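Local coordinates for possible substrate binding protein of ABC transporter system (Rhodopseudomonas palustris, PDB 3N0X) that probably binds a branched-chain amino acid or a related small ligand and delivers it to an ABC importer in the cell membrane, at residues A[174-179]-A[189-194]; A[205-210]-A[214-219]; A[144-149]-A[156-161]. All coordinates share one frame; numbering follows the deposited sequence.

Contact 1 (A[174-179]-A[189-194])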
# COMPACT_ATOMS: atom_id res chain seq x y z
N THR A 174 -25.69 5.31 2.23
CA THR A 174 -25.40 6.77 2.13
C THR A 174 -23.91 6.98 2.12
O THR A 174 -23.16 6.11 2.57
CB THR A 174 -26.03 7.60 3.27
OG1 THR A 174 -26.01 8.98 2.89
CG2 THR A 174 -25.30 7.41 4.63
N GLU A 175 -23.50 8.12 1.55
CA GLU A 175 -22.11 8.58 1.49
C GLU A 175 -22.05 9.98 2.05
O GLU A 175 -22.83 10.86 1.62
CB GLU A 175 -21.60 8.59 0.05
CG GLU A 175 -21.65 7.31 -0.72
CD GLU A 175 -21.47 7.55 -2.20
OE1 GLU A 175 -20.51 8.25 -2.64
OE2 GLU A 175 -22.35 7.08 -2.95
N GLU A 176 -21.23 10.18 3.07
CA GLU A 176 -21.02 11.50 3.63
C GLU A 176 -19.61 11.97 3.32
O GLU A 176 -18.62 11.24 3.55
CB GLU A 176 -21.24 11.48 5.15
CG GLU A 176 -22.66 11.31 5.54
CD GLU A 176 -23.45 12.63 5.43
OE1 GLU A 176 -22.81 13.73 5.31
OE2 GLU A 176 -24.68 12.59 5.54
N TYR A 177 -19.51 13.22 2.86
CA TYR A 177 -18.22 13.88 2.57
C TYR A 177 -18.15 15.16 3.36
O TYR A 177 -19.02 16.00 3.22
CB TYR A 177 -18.06 14.16 1.07
CG TYR A 177 -18.10 12.93 0.23
CD1 TYR A 177 -17.00 12.10 0.12
CD2 TYR A 177 -19.29 12.53 -0.40
CE1 TYR A 177 -17.04 10.94 -0.63
CE2 TYR A 177 -19.36 11.33 -1.12
CZ TYR A 177 -18.22 10.55 -1.24
OH TYR A 177 -18.26 9.35 -1.96
N VAL A 178 -17.13 15.29 4.19
CA VAL A 178 -17.01 16.46 5.07
C VAL A 178 -15.69 17.15 4.79
O VAL A 178 -14.77 16.56 4.21
CB VAL A 178 -17.12 16.05 6.56
CG1 VAL A 178 -18.46 15.35 6.81
CG2 VAL A 178 -15.96 15.17 7.00
N PRO A 179 -15.61 18.42 5.19
CA PRO A 179 -14.36 19.13 4.93
C PRO A 179 -13.14 18.40 5.47
O PRO A 179 -13.18 17.74 6.52
CB PRO A 179 -14.61 20.49 5.59
CG PRO A 179 -16.07 20.70 5.52
CD PRO A 179 -16.68 19.30 5.66
N GLY A 189 -21.93 12.28 12.34
CA GLY A 189 -22.09 11.02 13.06
C GLY A 189 -23.57 10.70 13.21
O GLY A 189 -23.99 9.57 12.93
N GLN A 190 -24.35 11.68 13.63
CA GLN A 190 -25.79 11.48 13.77
C GLN A 190 -26.47 11.17 12.43
O GLN A 190 -27.35 10.30 12.38
CB GLN A 190 -26.46 12.63 14.52
CG GLN A 190 -27.83 12.21 15.04
CD GLN A 190 -27.76 11.10 16.10
OE1 GLN A 190 -26.99 11.18 17.05
NE2 GLN A 190 -28.56 10.06 15.90
N ARG A 191 -26.04 11.82 11.35
CA ARG A 191 -26.60 11.52 10.04
C ARG A 191 -26.31 10.07 9.66
O ARG A 191 -27.17 9.36 9.11
CB ARG A 191 -26.09 12.47 8.95
CG ARG A 191 -26.53 13.94 9.18
CD ARG A 191 -26.39 14.75 7.91
NE ARG A 191 -25.02 14.88 7.43
CZ ARG A 191 -24.16 15.82 7.86
NH1 ARG A 191 -24.54 16.67 8.80
NH2 ARG A 191 -22.93 15.89 7.36
N LEU A 192 -25.08 9.64 9.91
CA LEU A 192 -24.69 8.26 9.62
C LEU A 192 -25.49 7.27 10.45
O LEU A 192 -26.00 6.27 9.94
CB LEU A 192 -23.18 8.08 9.84
CG LEU A 192 -22.26 8.82 8.87
CD1 LEU A 192 -20.87 8.90 9.46
CD2 LEU A 192 -22.21 8.13 7.50
N PHE A 193 -25.62 7.56 11.74
CA PHE A 193 -26.41 6.68 12.61
C PHE A 193 -27.86 6.64 12.16
O PHE A 193 -28.47 5.56 12.07
CB PHE A 193 -26.37 7.14 14.07
CG PHE A 193 -25.03 7.12 14.70
CD1 PHE A 193 -23.98 6.40 14.19
CD2 PHE A 193 -24.83 7.82 15.88
CE1 PHE A 193 -22.75 6.39 14.81
CE2 PHE A 193 -23.59 7.81 16.50
CZ PHE A 193 -22.56 7.09 15.98
N ASP A 194 -28.43 7.82 11.85
CA ASP A 194 -29.83 7.87 11.41
C ASP A 194 -30.07 7.13 10.09
O ASP A 194 -31.13 6.51 9.90
CB ASP A 194 -30.35 9.30 11.34
CG ASP A 194 -30.50 9.94 12.71
OD1 ASP A 194 -30.43 9.23 13.76
OD2 ASP A 194 -30.67 11.17 12.75

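Contact 2 (A[205-210]-A[214-219])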
# COMPACT_ATOMS: atom_id res chain seq x y z
N ILE A 205 -20.43 1.48 9.42
CA ILE A 205 -19.91 2.76 8.91
C ILE A 205 -18.48 2.45 8.52
O ILE A 205 -17.67 2.08 9.39
CB ILE A 205 -19.95 3.91 9.96
CG1 ILE A 205 -21.41 4.23 10.33
CG2 ILE A 205 -19.19 5.12 9.42
CD1 ILE A 205 -21.54 5.11 11.56
N TRP A 206 -18.14 2.63 7.24
CA TRP A 206 -16.77 2.44 6.76
C TRP A 206 -16.16 3.82 6.55
O TRP A 206 -16.73 4.68 5.87
CB TRP A 206 -16.71 1.59 5.47
CG TRP A 206 -15.32 1.34 5.05
CD1 TRP A 206 -14.48 0.44 5.60
CD2 TRP A 206 -14.58 1.98 3.99
NE1 TRP A 206 -13.25 0.47 4.97
CE2 TRP A 206 -13.28 1.39 3.97
CE3 TRP A 206 -14.88 2.97 3.06
CZ2 TRP A 206 -12.30 1.78 3.06
CZ3 TRP A 206 -13.88 3.35 2.14
CH2 TRP A 206 -12.61 2.74 2.15
N VAL A 207 -15.00 4.04 7.17
CA VAL A 207 -14.32 5.31 7.12
C VAL A 207 -13.06 5.22 6.25
O VAL A 207 -12.28 4.23 6.33
CB VAL A 207 -13.94 5.75 8.53
CG1 VAL A 207 -13.26 7.14 8.53
CG2 VAL A 207 -15.19 5.80 9.44
N ILE A 208 -12.84 6.25 5.45
CA ILE A 208 -11.59 6.42 4.75
C ILE A 208 -11.11 7.82 5.17
O ILE A 208 -11.86 8.80 5.06
CB ILE A 208 -11.67 6.25 3.20
CG1 ILE A 208 -10.32 6.57 2.56
CG2 ILE A 208 -12.78 7.12 2.61
CD1 ILE A 208 -10.23 6.27 1.07
N TRP A 209 -9.89 7.92 5.65
CA TRP A 209 -9.40 9.19 6.20
C TRP A 209 -7.87 9.24 6.09
O TRP A 209 -7.19 8.25 6.37
CB TRP A 209 -9.82 9.32 7.67
CG TRP A 209 -9.91 10.72 8.15
CD1 TRP A 209 -8.94 11.46 8.76
CD2 TRP A 209 -11.06 11.58 8.05
NE1 TRP A 209 -9.42 12.71 9.08
CE2 TRP A 209 -10.71 12.82 8.65
CE3 TRP A 209 -12.35 11.42 7.56
CZ2 TRP A 209 -11.60 13.88 8.72
CZ3 TRP A 209 -13.23 12.45 7.64
CH2 TRP A 209 -12.85 13.69 8.21
N ALA A 210 -7.35 10.41 5.75
CA ALA A 210 -5.90 10.64 5.72
C ALA A 210 -5.59 11.82 6.62
O ALA A 210 -6.31 12.80 6.65
CB ALA A 210 -5.42 10.91 4.27
N ASP A 214 -8.95 12.04 13.72
CA ASP A 214 -9.38 10.87 14.49
C ASP A 214 -10.90 10.58 14.43
O ASP A 214 -11.56 10.40 15.46
CB ASP A 214 -8.91 10.99 15.94
CG ASP A 214 -8.75 9.65 16.63
OD1 ASP A 214 -8.90 8.58 15.97
OD2 ASP A 214 -8.48 9.67 17.84
N PRO A 215 -11.45 10.46 13.19
CA PRO A 215 -12.89 10.13 13.11
C PRO A 215 -13.28 8.78 13.80
O PRO A 215 -14.36 8.71 14.35
CB PRO A 215 -13.15 10.03 11.58
CG PRO A 215 -11.88 9.73 11.03
CD PRO A 215 -10.82 10.42 11.87
N LEU A 216 -12.43 7.78 13.80
CA LEU A 216 -12.84 6.47 14.37
C LEU A 216 -13.07 6.55 15.87
O LEU A 216 -14.08 6.05 16.38
CB LEU A 216 -11.86 5.35 14.02
CG LEU A 216 -12.02 4.63 12.65
CD1 LEU A 216 -13.40 3.99 12.48
CD2 LEU A 216 -11.73 5.54 11.49
N THR A 217 -12.15 7.22 16.58
CA THR A 217 -12.28 7.43 18.02
C THR A 217 -13.49 8.28 18.36
O THR A 217 -14.24 7.98 19.28
CB THR A 217 -11.04 8.19 18.59
OG1 THR A 217 -9.86 7.47 18.27
CG2 THR A 217 -11.18 8.35 20.08
N LYS A 218 -13.66 9.38 17.63
CA LYS A 218 -14.75 10.28 17.85
C LYS A 218 -16.12 9.70 17.55
O LYS A 218 -17.09 9.95 18.27
CB LYS A 218 -14.51 11.60 17.12
CG LYS A 218 -13.29 12.35 17.71
CD LYS A 218 -12.90 13.54 16.88
CE LYS A 218 -11.76 14.35 17.57
NZ LYS A 218 -11.07 15.22 16.57
N LEU A 219 -16.21 8.86 16.53
CA LEU A 219 -17.47 8.15 16.28
C LEU A 219 -17.71 7.08 17.38
O LEU A 219 -18.84 6.95 17.85
CB LEU A 219 -17.47 7.46 14.90
CG LEU A 219 -17.57 8.39 13.71
CD1 LEU A 219 -17.31 7.62 12.41
CD2 LEU A 219 -18.93 9.11 13.71

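Contact 3 (A[144-149]-A[156-161])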
# COMPACT_ATOMS: atom_id res chain seq x y z
N ILE A 144 -24.00 -0.57 4.51
CA ILE A 144 -22.86 0.27 4.78
C ILE A 144 -23.21 1.74 4.52
O ILE A 144 -23.96 2.08 3.60
CB ILE A 144 -21.67 -0.16 3.90
CG1 ILE A 144 -21.22 -1.54 4.38
CG2 ILE A 144 -20.50 0.83 3.99
CD1 ILE A 144 -20.44 -2.29 3.43
N ALA A 145 -22.70 2.62 5.39
CA ALA A 145 -22.63 4.04 5.11
C ALA A 145 -21.16 4.42 5.13
O ALA A 145 -20.40 3.93 6.01
CB ALA A 145 -23.36 4.88 6.20
N THR A 146 -20.75 5.32 4.25
CA THR A 146 -19.35 5.70 4.21
C THR A 146 -19.14 7.14 4.72
O THR A 146 -19.98 8.00 4.57
CB THR A 146 -18.76 5.58 2.77
OG1 THR A 146 -19.48 6.41 1.86
CG2 THR A 146 -18.79 4.06 2.25
N LEU A 147 -17.97 7.36 5.32
CA LEU A 147 -17.53 8.70 5.72
C LEU A 147 -16.15 8.90 5.10
O LEU A 147 -15.25 8.06 5.24
CB LEU A 147 -17.42 8.82 7.24
CG LEU A 147 -16.81 10.12 7.80
CD1 LEU A 147 -17.66 11.32 7.39
CD2 LEU A 147 -16.69 9.99 9.35
N ALA A 148 -15.99 10.06 4.46
CA ALA A 148 -14.74 10.43 3.80
C ALA A 148 -14.59 11.93 3.86
O ALA A 148 -15.56 12.66 4.10
CB ALA A 148 -14.75 9.94 2.33
N GLN A 149 -13.36 12.38 3.64
CA GLN A 149 -13.04 13.79 3.44
C GLN A 149 -13.42 14.23 2.02
O GLN A 149 -13.30 13.46 1.05
CB GLN A 149 -11.55 13.98 3.66
CG GLN A 149 -11.11 13.65 5.08
CD GLN A 149 -9.67 13.27 5.19
OE1 GLN A 149 -9.20 12.32 4.56
NE2 GLN A 149 -8.92 14.05 5.97
N ASP A 156 -12.40 9.48 -4.54
CA ASP A 156 -11.99 8.43 -5.43
C ASP A 156 -11.93 7.10 -4.66
O ASP A 156 -12.24 6.04 -5.22
CB ASP A 156 -10.64 8.73 -6.04
CG ASP A 156 -10.66 9.96 -6.96
OD1 ASP A 156 -11.76 10.48 -7.32
OD2 ASP A 156 -9.56 10.45 -7.30
N GLY A 157 -11.56 7.14 -3.38
CA GLY A 157 -11.52 5.92 -2.56
C GLY A 157 -12.91 5.36 -2.38
O GLY A 157 -13.15 4.17 -2.56
N VAL A 158 -13.86 6.22 -2.04
CA VAL A 158 -15.24 5.74 -1.89
C VAL A 158 -15.80 5.28 -3.22
O VAL A 158 -16.49 4.26 -3.28
CB VAL A 158 -16.16 6.76 -1.21
CG1 VAL A 158 -17.66 6.29 -1.27
CG2 VAL A 158 -15.74 7.02 0.24
N ALA A 159 -15.45 5.95 -4.32
CA ALA A 159 -15.90 5.49 -5.62
C ALA A 159 -15.45 4.07 -5.90
O ALA A 159 -16.23 3.22 -6.38
CB ALA A 159 -15.45 6.46 -6.75
N ALA A 160 -14.19 3.78 -5.62
CA ALA A 160 -13.62 2.44 -5.84
C ALA A 160 -14.27 1.38 -4.94
O ALA A 160 -14.61 0.26 -5.36
CB ALA A 160 -12.11 2.46 -5.66
N PHE A 161 -14.45 1.76 -3.68
CA PHE A 161 -15.13 0.92 -2.70
C PHE A 161 -16.54 0.58 -3.18
O PHE A 161 -16.94 -0.59 -3.11
CB PHE A 161 -15.13 1.68 -1.34
CG PHE A 161 -15.85 1.00 -0.23
CD1 PHE A 161 -17.20 1.21 -0.01
CD2 PHE A 161 -15.15 0.18 0.68
CE1 PHE A 161 -17.86 0.60 1.06
CE2 PHE A 161 -15.80 -0.40 1.77
CZ PHE A 161 -17.17 -0.22 1.94

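Contact 1 (A[174-179]-A[189-194])
Strand 171-178, an edge of the parallel four-stranded sheet, and helix 186-196, which follows it in the chain, pack antiparallel in an alpha/beta layer of the periplasmic binding protein fold, and a salt bridge between E176 and R191 ties them. Over the two short segments the axes run at 176°, with a closest approach of 9.6 Å. R191 grips the carboxylate side-on with two nitrogens: NE donates to E176 OE2 at 3.0 Å, and NH2 of R191 donates to OE1 of E176, also at 3.0 Å. Both bonds are fairly straight and leave almost within the guanidinium plane, yet they come in from above the carboxylate plane, because the two flat groups are turned 49° against each other. A weak third bond from R191 NE reaches E176 OE1 at 3.3 Å. With the glutamate chain bent at chi2 (-80°) and the arginine chain at chi3, the arginine comes in roughly perpendicular to the glutamate. Beneath the charged pair the contact is apolar. The CG methylene of E176 lies 3.8 Å from CD2 of L192, running alongside this methyl with the two chains pointing opposite ways, and the same leucine methyl meets T174 CG2 at 4.3 Å. The buried L192 thus supports the aliphatic part of the glutamate, while R191 bridges at the exposed margin, where solvent would probably weaken the attraction between the charges. Backbone bonds from T174, E176 and V178 join the strand to neighbouring strand 142-149, where A145 touches both T174 and L192. E175 and Y177 point to the other face of the sheet, against V158 of helix 152-165, whereas E176 and V178 also rest on V188 of helix 186-196.

Contact 2 (A[205-210]-A[214-219])
P215 lies over one face of the W209 indole, a CH-pi contact in which CD stands 3.7 Å from the centroid of the five-membered ring and only 6° off its normal. CG of the same proline sits over the CG-CD2 bond of W209, 3.6 Å from CD2. The indole extends from the chain beyond strand 202-207 to meet the first residue of the helix because chi1 (-155°) sets its CG roughly opposite the backbone nitrogen. Its ring nitrogen is held by the carbonyl oxygen of G212 in the intervening loop, which helps to fix the rotation of the ring. Were W209 replaced by an alanine, P215 would probably lose the flat face it packs on and the G212 carbonyl its indole donor. Farther back along the strand, V207 and L216 meet tip to tip, with L216 CD2 3.7 Å from both CB and CG1 of V207. The valine also turns CG1 to P215 CG, at 3.9 Å, and CG2 to L219 CD1, at 4.1 Å, so three helix residues touch this one side chain. I205 completes the row through its CG2, 4.3 Å from CD1 of L219. The strand and helix segments run at 152° to each other, as the first two elements of a beta-alpha-beta unit that continues into strand 229-233. L216 leans on L231 and T233 of that strand, and I205 reaches L192, F193 and L196 of helix 186-196. W206 points to the opposite face of the sheet, stacking on F161, while F185 makes an edge-to-face contact with W209 and also touches P215.

Contact 3 (A[144-149]-A[156-161])
Strand 144-149 and helix segment 156-161 run at 153° to each other, their axes approaching to 9.1 Å, with T146 and V158 the nearest pair of CA atoms. V158 fits over the strand with its two methyls divided: CG2 lies 3.7 Å from A148 CB, and CG1 lies 3.6 Å from T146 OG1, valine and threonine meeting tip to tip. One turn on, F161 is swung out toward the start of the strand, its CG anti to the backbone nitrogen (chi1 177°). I144 CG2 comes up to the edge of this ring, near its plane, at 4.0 Å from CE1 of F161. T146 CG2 reaches the same CE1 atom of F161 obliquely, at 3.8 Å. The threonine therefore serves both helix residues, its hydroxyl side facing V158 and its methyl facing F161. A134 of helix 126-137 also touches the phenylalanine. All five touching residues are buried, and no hydrogen bond or salt bridge crosses between the segments: what joins helix to strand here is van der Waals packing, in which even the threonine hydroxyl meets its helix partner through valine methyls.

In the fold
Along the chain the three contacts come in series, contact 3 first, then contact 1, then contact 2, none enclosing or crossing another. Each closes a short strand-to-helix connection: 144-149 back to 156-161, 174-179 to 189-194, and 205-210 to 214-219. All three strands belong to one parallel sheet, in which 142-149 lies between 171-178 and 202-207. This middle strand is hydrogen-bonded through its backbone to both neighbours, W206 pairing with A145 on one side, so it links contact 3 to the other two. Helix 152-165 packs on one face of this sheet, helices 186-196 and 215-221 on the other, where V178 touches W209 and G189 touches L219.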